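Local coordinates for orotidine 5'-phosphate decarboxylase (Lactobacillus acidophilus, PDB 3TFX), which probably catalyses the decarboxylation of orotidine 5'-monophosphate to uridine 5'-monophosphate, the last step of de novo UMP synthesis, at residues V89-G94 with A150-H155; K51-Q54 with K58-L61; A78-G83 with D103-G108; N20-K25 with S223-A228. One frame throughout, in Å; residues are numbered along the deposited sequence.

How the interactions relate
Starting from the N terminus, helix 16-24 opens interaction 4, whose loop closes only when the chain reaches helix 225-236; the other three contacts nest inside it. Interaction 2 closes first, joining helix 46-54 to strand 58-65 across a short turn. Next comes interaction 3, between helices 69-80 and 95-108, and it crosses interaction 1, which ties the end of strand 86-90 to helix 142-155. Interactions 2 and 3 touch through Thr53 OG1, hydrogen-bonded to Leu82 O, while Leu52 of interaction 2 packs on Leu23 of interaction 4. Together they join neighbouring parts of one closed eight-stranded barrel, and interactions 1 and 3 also meet the second subunit.

Interaction 1: V89-G94 with A150-H155; sequences VHALGG and AKMAKH
One methyl group makes most of this contact: the end of Met152, a selenomethionine on helix 142-155, packs against the turn that leaves the C-terminal end of strand 86-90. No hydrogen bond passes between the two segments. The CE methyl comes up to the backbone of Ala91, 3.2 Å from Ala91 O, and stands 4.2 Å from Ala91 CB, so it covers both the carbonyl and the methyl of that residue. Further along the turn, Gly94 C is 4.0 Å from Met152 CE. The Met152 chain leaves the helix with CG anti to the backbone N (chi1 -173°) and continues nearly straight until it bends at the selenium (chi3 65°), which turns the methyl in toward the turn. In the beta/alpha barrel this turn is the link from strand 86-90 into helix 95-108. Residues 91-93 form a short 3-10 segment, and Gly94 N bonds back to Ala91 O at 2.8 Å, so the oxygen that Met152 covers already has a donor. Gly94 takes the N-cap position with a positive phi of 95°, a backbone shape that suits glycine. Ile98 of the helix that follows also packs on Met152, as does Glu135 of the second subunit. One residue before Ala91, His90 NE2 is hydrogen-bonded to His66 O of the second subunit, which places the turn beside the dimer interface.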
loop_
_atom_site.group_PDB
_atom_site.type_symbol
_atom_site.label_atom_id
_atom_site.label_comp_id
_atom_site.label_asym_id
_atom_site.label_seq_id
_atom_site.Cartn_x
_atom_site.Cartn_y
_atom_site.Cartn_z
ATOM N N VAL A 89 -0.505 5.015 -6.181
ATOM C CA VAL A 89 -1.191 3.715 -6.301
ATOM C C VAL A 89 -0.409 2.805 -7.247
ATOM O O VAL A 89 0.362 3.286 -8.092
ATOM C CB VAL A 89 -2.667 3.830 -6.841
ATOM C CG1 VAL A 89 -3.573 4.565 -5.858
ATOM C CG2 VAL A 89 -2.714 4.497 -8.221
ATOM N N HIS A 90 -0.621 1.497 -7.118
ATOM C CA HIS A 90 -0.091 0.521 -8.071
ATOM C C HIS A 90 -0.941 0.405 -9.333
ATOM O O HIS A 90 -2.143 0.101 -9.252
ATOM C CB HIS A 90 0.056 -0.851 -7.397
ATOM C CG HIS A 90 1.360 -1.019 -6.683
ATOM N ND1 HIS A 90 2.520 -1.379 -7.335
ATOM C CD2 HIS A 90 1.697 -0.836 -5.387
ATOM C CE1 HIS A 90 3.514 -1.425 -6.464
ATOM N NE2 HIS A 90 3.039 -1.101 -5.276
ATOM N N ALA A 91 -0.328 0.665 -10.495
ATOM C CA ALA A 91 -0.975 0.427 -11.790
ATOM C C ALA A 91 -1.306 -1.059 -11.968
ATOM O O ALA A 91 -2.287 -1.401 -12.614
ATOM C CB ALA A 91 -0.091 0.900 -12.952
ATOM N N LEU A 92 -0.482 -1.926 -11.385
ATOM C CA LEU A 92 -0.762 -3.363 -11.336
ATOM C C LEU A 92 -2.143 -3.704 -10.739
ATOM O O LEU A 92 -2.697 -4.766 -11.027
ATOM C CB LEU A 92 0.351 -4.098 -10.578
ATOM C CG LEU A 92 1.695 -4.254 -11.298
ATOM C CD1 LEU A 92 2.709 -4.969 -10.391
ATOM C CD2 LEU A 92 1.539 -5.000 -12.614
ATOM N N GLY A 93 -2.687 -2.790 -9.930
ATOM C CA GLY A 93 -4.048 -2.917 -9.395
ATOM C C GLY A 93 -5.151 -2.762 -10.433
ATOM O O GLY A 93 -6.326 -3.054 -10.155
ATOM N N GLY A 94 -4.782 -2.280 -11.622
ATOM C CA GLY A 94 -5.714 -2.215 -12.729
ATOM C C GLY A 94 -6.434 -0.892 -12.929
ATOM O O GLY A 94 -6.441 -0.003 -12.053
ATOM N N ALA A 150 1.955 2.703 -17.678
ATOM C CA ALA A 150 1.891 4.159 -17.677
ATOM C C ALA A 150 0.738 4.694 -18.547
ATOM O O ALA A 150 -0.045 5.528 -18.089
ATOM C CB ALA A 150 3.225 4.758 -18.091
ATOM N N LYS A 151 0.629 4.203 -19.785
ATOM C CA LYS A 151 -0.446 4.614 -20.696
ATOM C C LYS A 151 -1.823 4.357 -20.083
ATOM O O LYS A 151 -2.690 5.240 -20.080
ATOM C CB LYS A 151 -0.334 3.899 -22.043
ATOM C CG LYS A 151 0.739 4.445 -22.971
ATOM C CD LYS A 151 0.838 3.664 -24.274
ATOM C CE LYS A 151 -0.391 3.860 -25.165
ATOM N NZ LYS A 151 -0.526 5.264 -25.684
HETATM N N MSE A 152 -1.998 3.154 -19.539
HETATM C CA MSE A 152 -3.239 2.778 -18.879
HETATM C C MSE A 152 -3.571 3.692 -17.708
HETATM O O MSE A 152 -4.733 4.067 -17.534
HETATM C CB MSE A 152 -3.204 1.319 -18.412
HETATM C CG MSE A 152 -4.554 0.821 -17.873
HETATM SE SE MSE A 152 -4.399 -0.848 -16.871
HETATM C CE MSE A 152 -3.319 -0.205 -15.378
ATOM N N ALA A 153 -2.561 4.043 -16.915
ATOM C CA ALA A 153 -2.746 4.973 -15.801
ATOM C C ALA A 153 -3.254 6.325 -16.288
ATOM O O ALA A 153 -4.214 6.866 -15.728
ATOM C CB ALA A 153 -1.435 5.147 -15.014
ATOM N N LYS A 154 -2.602 6.869 -17.318
ATOM C CA LYS A 154 -3.074 8.100 -17.978
ATOM C C LYS A 154 -4.539 7.979 -18.417
ATOM O O LYS A 154 -5.334 8.858 -18.135
ATOM C CB LYS A 154 -2.172 8.482 -19.165
ATOM C CG LYS A 154 -2.740 9.508 -20.163
ATOM C CD LYS A 154 -2.817 10.906 -19.583
ATOM C CE LYS A 154 -3.270 11.946 -20.603
ATOM N NZ LYS A 154 -3.408 13.293 -19.952
ATOM N N HIS A 155 -4.895 6.879 -19.082
ATOM C CA HIS A 155 -6.289 6.689 -19.520
ATOM C C HIS A 155 -7.260 6.359 -18.398
ATOM O O HIS A 155 -8.462 6.300 -18.627
ATOM C CB HIS A 155 -6.390 5.645 -20.632
ATOM C CG HIS A 155 -5.645 6.021 -21.871
ATOM N ND1 HIS A 155 -5.680 7.294 -22.400
ATOM C CD2 HIS A 155 -4.843 5.297 -22.686
ATOM C CE1 HIS A 155 -4.916 7.344 -23.476
ATOM N NE2 HIS A 155 -4.407 6.141 -23.679
#

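Interaction 2: K51-Q54 with K58-L61; sequences KLTQ and KIFL
The last turn of helix 46-54 and the first residues of strand 58-65 come together across a tight reversal, with Thr53 and Lys58 the nearest pair of residues at 6.3 Å between CA atoms. What fills the gap is one branch of Ile59. Its CD1 methyl lies against two helix residues, 3.6 Å from Thr53 CG2 and 3.9 Å from Leu52 CB. CG1 of Ile59 lies beside the backbone N, anti to the carbonyl carbon (chi1 -78°), and carries CD1 off toward the helix. The Thr53 side chain meets the isoleucine crosswise, at about a right angle, with its methyl presented to CD1. Its hydroxyl takes the crowded position between the backbone N and the carbonyl carbon (chi1 60°) and is hydrogen-bonded to Leu82 O, so the two branches of this residue do different work: OG1 holds the loop after helix 69-80, CG2 faces the strand. Leu52 meets the strand chiefly through CB, while its side chain also packs on Leu19 and Leu23 of helix 16-24. This is the closing half of a beta-alpha-beta crossover of the barrel, in which the chain returns from strand 33-36 through the helices to the adjacent parallel strand 58-65. Ile59 also packs on Val34 and Ile84, in the layer between strands and helices. No hydrogen bond spans the two segments, so the fit between helix and strand rests on close apolar contact, and the threonine's polar end is satisfied outside it.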
loop_
_atom_site.group_PDB
_atom_site.type_symbol
_atom_site.label_atom_id
_atom_site.label_comp_id
_atom_site.label_asym_id
_atom_site.label_seq_id
_atom_site.Cartn_x
_atom_site.Cartn_y
_atom_site.Cartn_z
ATOM N N LYS A 51 -1.173 18.023 10.868
ATOM C CA LYS A 51 -0.375 19.062 11.529
ATOM C C LYS A 51 0.571 19.730 10.522
ATOM O O LYS A 51 0.575 20.960 10.363
ATOM C CB LYS A 51 0.435 18.424 12.656
ATOM C CG LYS A 51 0.401 19.155 13.994
ATOM C CD LYS A 51 1.222 18.399 15.056
ATOM C CE LYS A 51 0.970 18.955 16.463
ATOM N NZ LYS A 51 2.018 18.536 17.466
ATOM N N LEU A 52 1.346 18.911 9.816
ATOM C CA LEU A 52 2.284 19.405 8.812
ATOM C C LEU A 52 1.662 20.196 7.663
ATOM O O LEU A 52 2.224 21.206 7.243
ATOM C CB LEU A 52 3.111 18.258 8.230
ATOM C CG LEU A 52 4.022 17.500 9.181
ATOM C CD1 LEU A 52 4.788 16.439 8.392
ATOM C CD2 LEU A 52 4.964 18.458 9.920
ATOM N N THR A 53 0.522 19.754 7.143
ATOM C CA THR A 53 -0.027 20.422 5.959
ATOM C C THR A 53 -0.704 21.735 6.333
ATOM O O THR A 53 -0.745 22.664 5.530
ATOM C CB THR A 53 -0.992 19.519 5.160
ATOM O OG1 THR A 53 -2.095 19.141 5.991
ATOM C CG2 THR A 53 -0.264 18.246 4.661
ATOM N N GLN A 54 -1.233 21.794 7.554
ATOM C CA GLN A 54 -1.843 23.004 8.104
ATOM C C GLN A 54 -0.823 24.138 8.232
ATOM O O GLN A 54 -1.150 25.293 7.987
ATOM C CB GLN A 54 -2.492 22.716 9.465
ATOM C CG GLN A 54 -3.870 22.031 9.352
ATOM C CD GLN A 54 -4.440 21.557 10.699
ATOM O OE1 GLN A 54 -3.961 21.949 11.774
ATOM N NE2 GLN A 54 -5.475 20.714 10.640
ATOM N N LYS A 58 4.099 20.988 1.830
ATOM C CA LYS A 58 3.552 20.142 0.781
ATOM C C LYS A 58 4.082 18.722 1.026
ATOM O O LYS A 58 5.279 18.534 1.263
ATOM C CB LYS A 58 3.900 20.676 -0.611
ATOM C CG LYS A 58 3.143 21.956 -1.003
ATOM C CD LYS A 58 3.281 22.258 -2.500
ATOM C CE LYS A 58 3.331 23.773 -2.815
ATOM N NZ LYS A 58 2.053 24.521 -2.566
ATOM N N ILE A 59 3.185 17.741 1.041
ATOM C CA ILE A 59 3.555 16.348 1.313
ATOM C C ILE A 59 3.199 15.431 0.156
ATOM O O ILE A 59 2.071 15.423 -0.318
ATOM C CB ILE A 59 2.937 15.792 2.663
ATOM C CG1 ILE A 59 3.714 16.292 3.888
ATOM C CG2 ILE A 59 2.962 14.268 2.713
ATOM C CD1 ILE A 59 3.302 17.658 4.351
ATOM N N PHE A 60 4.197 14.665 -0.294
ATOM C CA PHE A 60 3.992 13.522 -1.166
ATOM C C PHE A 60 3.834 12.353 -0.201
ATOM O O PHE A 60 4.809 11.877 0.370
ATOM C CB PHE A 60 5.204 13.391 -2.122
ATOM C CG PHE A 60 5.239 12.135 -2.972
ATOM C CD1 PHE A 60 4.196 11.207 -2.992
ATOM C CD2 PHE A 60 6.344 11.892 -3.770
ATOM C CE1 PHE A 60 4.277 10.054 -3.790
ATOM C CE2 PHE A 60 6.431 10.753 -4.571
ATOM C CZ PHE A 60 5.398 9.831 -4.582
ATOM N N LEU A 61 2.589 11.928 0.030
ATOM C CA LEU A 61 2.339 10.764 0.878
ATOM C C LEU A 61 2.335 9.483 0.047
ATOM O O LEU A 61 1.366 9.180 -0.666
ATOM C CB LEU A 61 1.034 10.914 1.670
ATOM C CG LEU A 61 0.674 9.774 2.630
ATOM C CD1 LEU A 61 1.856 9.357 3.516
ATOM C CD2 LEU A 61 -0.489 10.191 3.477
#

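Interaction 3: A78-G83 with D103-G108; sequences ALAKLG and DGLIAG
Ala80 CB presses into the last turn of helix 95-108, 3.3 Å from Leu105 O and 3.5 Å from Gly108 C. Because Gly108 has no side chain, the two backbones come close here, with the CA atoms of Ala80 and Gly108 just 4.8 Å apart. Leu105 adds a looser touch, its CD1 lying 4.5 Å from Ala80 CB. The carbonyl oxygen of Gly108 reaches in against the end of helix 69-80. Gly108 O lies 3.4 Å from Lys81 N, but the angle is poor and no hydrogen bond forms; Lys81 CA makes a strongly bent CA-H...O contact with Gly108 O, at 3.5 Å and 122° at the hydrogen. The Lys81 side chain, with CG beside the backbone N (chi1 -66°), brushes Gly108 O with CG at 3.7 Å. Beyond CG it runs extended to put NZ on Asn43 OD1 of the second subunit, where it makes a hydrogen bond. Leu105 O, covered by the alanine methyl, is itself hydrogen-bonded to Thr109 OG1. Thr109 and Pro116 close in on Ala80 as well. Two helix ends meeting through small residues in this way join neighbouring members of the outer helical layer of a TIM barrel: helix 69-80 follows strand 58-65, and helix 95-108 follows the adjacent strand 86-90.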
loop_
_atom_site.group_PDB
_atom_site.type_symbol
_atom_site.label_atom_id
_atom_site.label_comp_id
_atom_site.label_asym_id
_atom_site.label_seq_id
_atom_site.Cartn_x
_atom_site.Cartn_y
_atom_site.Cartn_z
ATOM N N ALA A 78 -9.754 9.143 2.397
ATOM C CA ALA A 78 -9.164 9.368 3.707
ATOM C C ALA A 78 -7.876 10.197 3.607
ATOM O O ALA A 78 -7.661 11.104 4.408
ATOM C CB ALA A 78 -8.888 8.031 4.392
ATOM N N LEU A 79 -7.032 9.893 2.626
ATOM C CA LEU A 79 -5.769 10.639 2.450
ATOM C C LEU A 79 -5.949 12.089 1.988
ATOM O O LEU A 79 -5.180 12.954 2.406
ATOM C CB LEU A 79 -4.776 9.901 1.537
ATOM C CG LEU A 79 -4.393 8.481 1.974
ATOM C CD1 LEU A 79 -3.304 7.883 1.091
ATOM C CD2 LEU A 79 -3.974 8.453 3.449
ATOM N N ALA A 80 -6.951 12.351 1.145
ATOM C CA ALA A 80 -7.204 13.717 0.666
ATOM C C ALA A 80 -7.680 14.652 1.788
ATOM O O ALA A 80 -7.487 15.866 1.714
ATOM C CB ALA A 80 -8.174 13.724 -0.526
ATOM N N LYS A 81 -8.271 14.081 2.839
ATOM C CA LYS A 81 -8.696 14.859 4.011
ATOM C C LYS A 81 -7.496 15.438 4.757
ATOM O O LYS A 81 -7.625 16.426 5.465
ATOM C CB LYS A 81 -9.515 13.999 4.974
ATOM C CG LYS A 81 -10.859 13.509 4.455
ATOM C CD LYS A 81 -11.519 12.629 5.521
ATOM C CE LYS A 81 -12.696 11.830 4.964
ATOM N NZ LYS A 81 -13.102 10.713 5.887
ATOM N N LEU A 82 -6.327 14.821 4.587
ATOM C CA LEU A 82 -5.097 15.225 5.283
ATOM C C LEU A 82 -4.403 16.437 4.649
ATOM O O LEU A 82 -3.475 17.003 5.235
ATOM C CB LEU A 82 -4.118 14.048 5.330
ATOM C CG LEU A 82 -4.162 12.972 6.423
ATOM C CD1 LEU A 82 -5.476 12.949 7.195
ATOM C CD2 LEU A 82 -3.845 11.606 5.840
ATOM N N GLY A 83 -4.841 16.828 3.456
ATOM C CA GLY A 83 -4.281 17.999 2.766
ATOM C C GLY A 83 -2.931 17.741 2.106
ATOM O O GLY A 83 -2.101 18.646 2.024
ATOM N N ASP A 103 -11.329 9.303 -7.964
ATOM C CA ASP A 103 -12.671 9.696 -7.473
ATOM C C ASP A 103 -12.690 9.849 -5.960
ATOM O O ASP A 103 -13.318 10.768 -5.418
ATOM C CB ASP A 103 -13.737 8.685 -7.881
ATOM C CG ASP A 103 -13.992 8.677 -9.368
ATOM O OD1 ASP A 103 -13.803 9.725 -10.013
ATOM O OD2 ASP A 103 -14.371 7.613 -9.904
ATOM N N GLY A 104 -11.997 8.943 -5.282
ATOM C CA GLY A 104 -11.802 9.051 -3.833
ATOM C C GLY A 104 -11.052 10.314 -3.443
ATOM O O GLY A 104 -11.443 11.009 -2.499
ATOM N N LEU A 105 -9.959 10.604 -4.151
ATOM C CA LEU A 105 -9.197 11.846 -3.946
ATOM C C LEU A 105 -10.098 13.085 -4.071
ATOM O O LEU A 105 -10.088 13.966 -3.212
ATOM C CB LEU A 105 -8.020 11.921 -4.945
ATOM C CG LEU A 105 -6.566 11.535 -4.576
ATOM C CD1 LEU A 105 -6.400 10.687 -3.323
ATOM C CD2 LEU A 105 -5.770 10.938 -5.755
ATOM N N ILE A 106 -10.890 13.130 -5.140
ATOM C CA ILE A 106 -11.860 14.219 -5.373
ATOM C C ILE A 106 -12.878 14.362 -4.226
ATOM O O ILE A 106 -13.118 15.468 -3.731
ATOM C CB ILE A 106 -12.576 14.046 -6.749
ATOM C CG1 ILE A 106 -11.545 14.159 -7.893
ATOM C CG2 ILE A 106 -13.713 15.065 -6.919
ATOM C CD1 ILE A 106 -12.093 13.922 -9.295
ATOM N N ALA A 107 -13.438 13.241 -3.782
ATOM C CA ALA A 107 -14.439 13.223 -2.706
ATOM C C ALA A 107 -13.880 13.676 -1.359
ATOM O O ALA A 107 -14.591 14.282 -0.557
ATOM C CB ALA A 107 -15.047 11.821 -2.583
ATOM N N GLY A 108 -12.607 13.395 -1.109
ATOM C CA GLY A 108 -11.997 13.713 0.175
ATOM C C GLY A 108 -11.340 15.077 0.276
ATOM O O GLY A 108 -10.938 15.489 1.359
#

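Interaction 4: N20-K25 with S223-A228; sequences NKILSK and SDPKAA
A chi1 of -173° swings CG1 of Ile22 away from the backbone N, and the turn at chi2 brings Ile22 CD1 to 4.3 Å from Pro225 CG. The rest of the Lys226 chain runs away extended (chi1 -172°), and Lys226 CB, fixed by the backbone, lies 3.2 Å from Lys25 O. Lys25 O also lies 3.8 Å from Pro225 CB. The proline ring is the centre of the contact: Pro225 CG stands 4.2 Å from Lys25 CB, at the point where helix 16-24 ends. Pro225 opens helix 225-236, whose N-cap is Asp224. OD1 of Asp224 accepts from Ala227 N at 3.3 Å in a nearly straight bond, the donor standing above the carboxylate plane. The first helix of the barrel's outer layer here meets the last, alongside the join of strands 7-10 and 212-215 that closes the ring. Lys25 O is near Lys226 N, but the angle is poor and no hydrogen bond forms. The chemistry is apolar contact on the proline ring, together with carbon atoms lying against Lys25 O; the N terminus of helix 225-236 would probably suit this carbonyl oxygen even without a hydrogen bond.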
loop_
_atom_site.group_PDB
_atom_site.type_symbol
_atom_site.label_atom_id
_atom_site.label_comp_id
_atom_site.label_asym_id
_atom_site.label_seq_id
_atom_site.Cartn_x
_atom_site.Cartn_y
_atom_site.Cartn_z
ATOM N N ASN A 20 10.817 16.427 12.910
ATOM C CA ASN A 20 10.810 17.829 13.277
ATOM C C ASN A 20 12.196 18.468 13.210
ATOM O O ASN A 20 12.319 19.638 12.868
ATOM C CB ASN A 20 10.141 18.006 14.638
ATOM C CG ASN A 20 8.660 17.648 14.602
ATOM O OD1 ASN A 20 8.070 17.508 13.525
ATOM N ND2 ASN A 20 8.049 17.519 15.771
ATOM N N LYS A 21 13.231 17.690 13.495
ATOM C CA LYS A 21 14.596 18.179 13.385
ATOM C C LYS A 21 15.066 18.420 11.935
ATOM O O LYS A 21 15.615 19.490 11.634
ATOM C CB LYS A 21 15.567 17.265 14.142
ATOM C CG LYS A 21 17.043 17.678 13.996
ATOM C CD LYS A 21 17.736 17.836 15.348
ATOM C CE LYS A 21 18.470 16.563 15.755
ATOM N NZ LYS A 21 19.452 16.839 16.857
ATOM N N ILE A 22 14.866 17.456 11.038
ATOM C CA ILE A 22 15.220 17.697 9.629
ATOM C C ILE A 22 14.404 18.835 9.030
ATOM O O ILE A 22 14.951 19.674 8.324
ATOM C CB ILE A 22 15.214 16.410 8.714
ATOM C CG1 ILE A 22 15.752 16.740 7.325
ATOM C CG2 ILE A 22 13.823 15.763 8.603
ATOM C CD1 ILE A 22 17.204 17.208 7.323
ATOM N N LEU A 23 13.110 18.879 9.345
ATOM C CA LEU A 23 12.216 19.930 8.856
ATOM C C LEU A 23 12.652 21.327 9.283
ATOM O O LEU A 23 12.590 22.273 8.487
ATOM C CB LEU A 23 10.779 19.664 9.307
ATOM C CG LEU A 23 9.751 19.026 8.364
ATOM C CD1 LEU A 23 10.357 18.007 7.443
ATOM C CD2 LEU A 23 8.628 18.408 9.159
ATOM N N SER A 24 13.101 21.462 10.531
ATOM C CA SER A 24 13.603 22.746 11.035
ATOM C C SER A 24 14.796 23.280 10.228
ATOM O O SER A 24 15.121 24.470 10.289
ATOM C CB SER A 24 13.984 22.627 12.504
ATOM O OG SER A 24 15.227 21.957 12.638
ATOM N N LYS A 25 15.429 22.402 9.458
ATOM C CA LYS A 25 16.592 22.782 8.665
ATOM C C LYS A 25 16.312 22.959 7.175
ATOM O O LYS A 25 17.245 23.165 6.414
ATOM C CB LYS A 25 17.693 21.736 8.831
ATOM C CG LYS A 25 18.224 21.614 10.249
ATOM C CD LYS A 25 19.249 20.499 10.307
ATOM C CE LYS A 25 19.611 20.148 11.725
ATOM N NZ LYS A 25 20.300 18.830 11.742
ATOM N N SER A 223 25.538 19.140 5.206
ATOM C CA SER A 223 25.940 19.957 6.357
ATOM C C SER A 223 25.058 21.196 6.513
ATOM O O SER A 223 24.819 21.660 7.645
ATOM C CB SER A 223 27.422 20.353 6.243
ATOM O OG SER A 223 28.283 19.248 6.539
ATOM N N ASP A 224 24.569 21.710 5.380
ATOM C CA ASP A 224 23.578 22.792 5.339
ATOM C C ASP A 224 22.406 22.307 4.462
ATOM O O ASP A 224 22.416 22.510 3.246
ATOM C CB ASP A 224 24.220 24.055 4.746
ATOM C CG ASP A 224 23.356 25.316 4.926
ATOM O OD1 ASP A 224 22.120 25.216 5.168
ATOM O OD2 ASP A 224 23.934 26.425 4.822
ATOM N N PRO A 225 21.411 21.612 5.066
ATOM C CA PRO A 225 20.339 21.075 4.221
ATOM C C PRO A 225 19.526 22.138 3.471
ATOM O O PRO A 225 19.129 21.900 2.338
ATOM C CB PRO A 225 19.463 20.305 5.212
ATOM C CG PRO A 225 20.445 19.815 6.248
ATOM C CD PRO A 225 21.395 21.007 6.417
ATOM N N LYS A 226 19.276 23.284 4.099
ATOM C CA LYS A 226 18.519 24.339 3.455
ATOM C C LYS A 226 19.220 24.845 2.183
ATOM O O LYS A 226 18.602 24.931 1.105
ATOM C CB LYS A 226 18.250 25.488 4.419
ATOM C CG LYS A 226 17.302 26.528 3.846
ATOM C CD LYS A 226 17.046 27.660 4.821
ATOM C CE LYS A 226 16.360 28.828 4.113
ATOM N NZ LYS A 226 16.189 29.975 5.050
ATOM N N ALA A 227 20.516 25.127 2.296
ATOM C CA ALA A 227 21.272 25.610 1.147
ATOM C C ALA A 227 21.441 24.519 0.075
ATOM O O ALA A 227 21.468 24.818 -1.109
ATOM C CB ALA A 227 22.618 26.163 1.585
ATOM N N ALA A 228 21.545 23.256 0.484
ATOM C CA ALA A 228 21.594 22.167 -0.491
ATOM C C ALA A 228 20.276 22.053 -1.250
ATOM O O ALA A 228 20.270 21.762 -2.438
ATOM C CB ALA A 228 21.929 20.853 0.179
#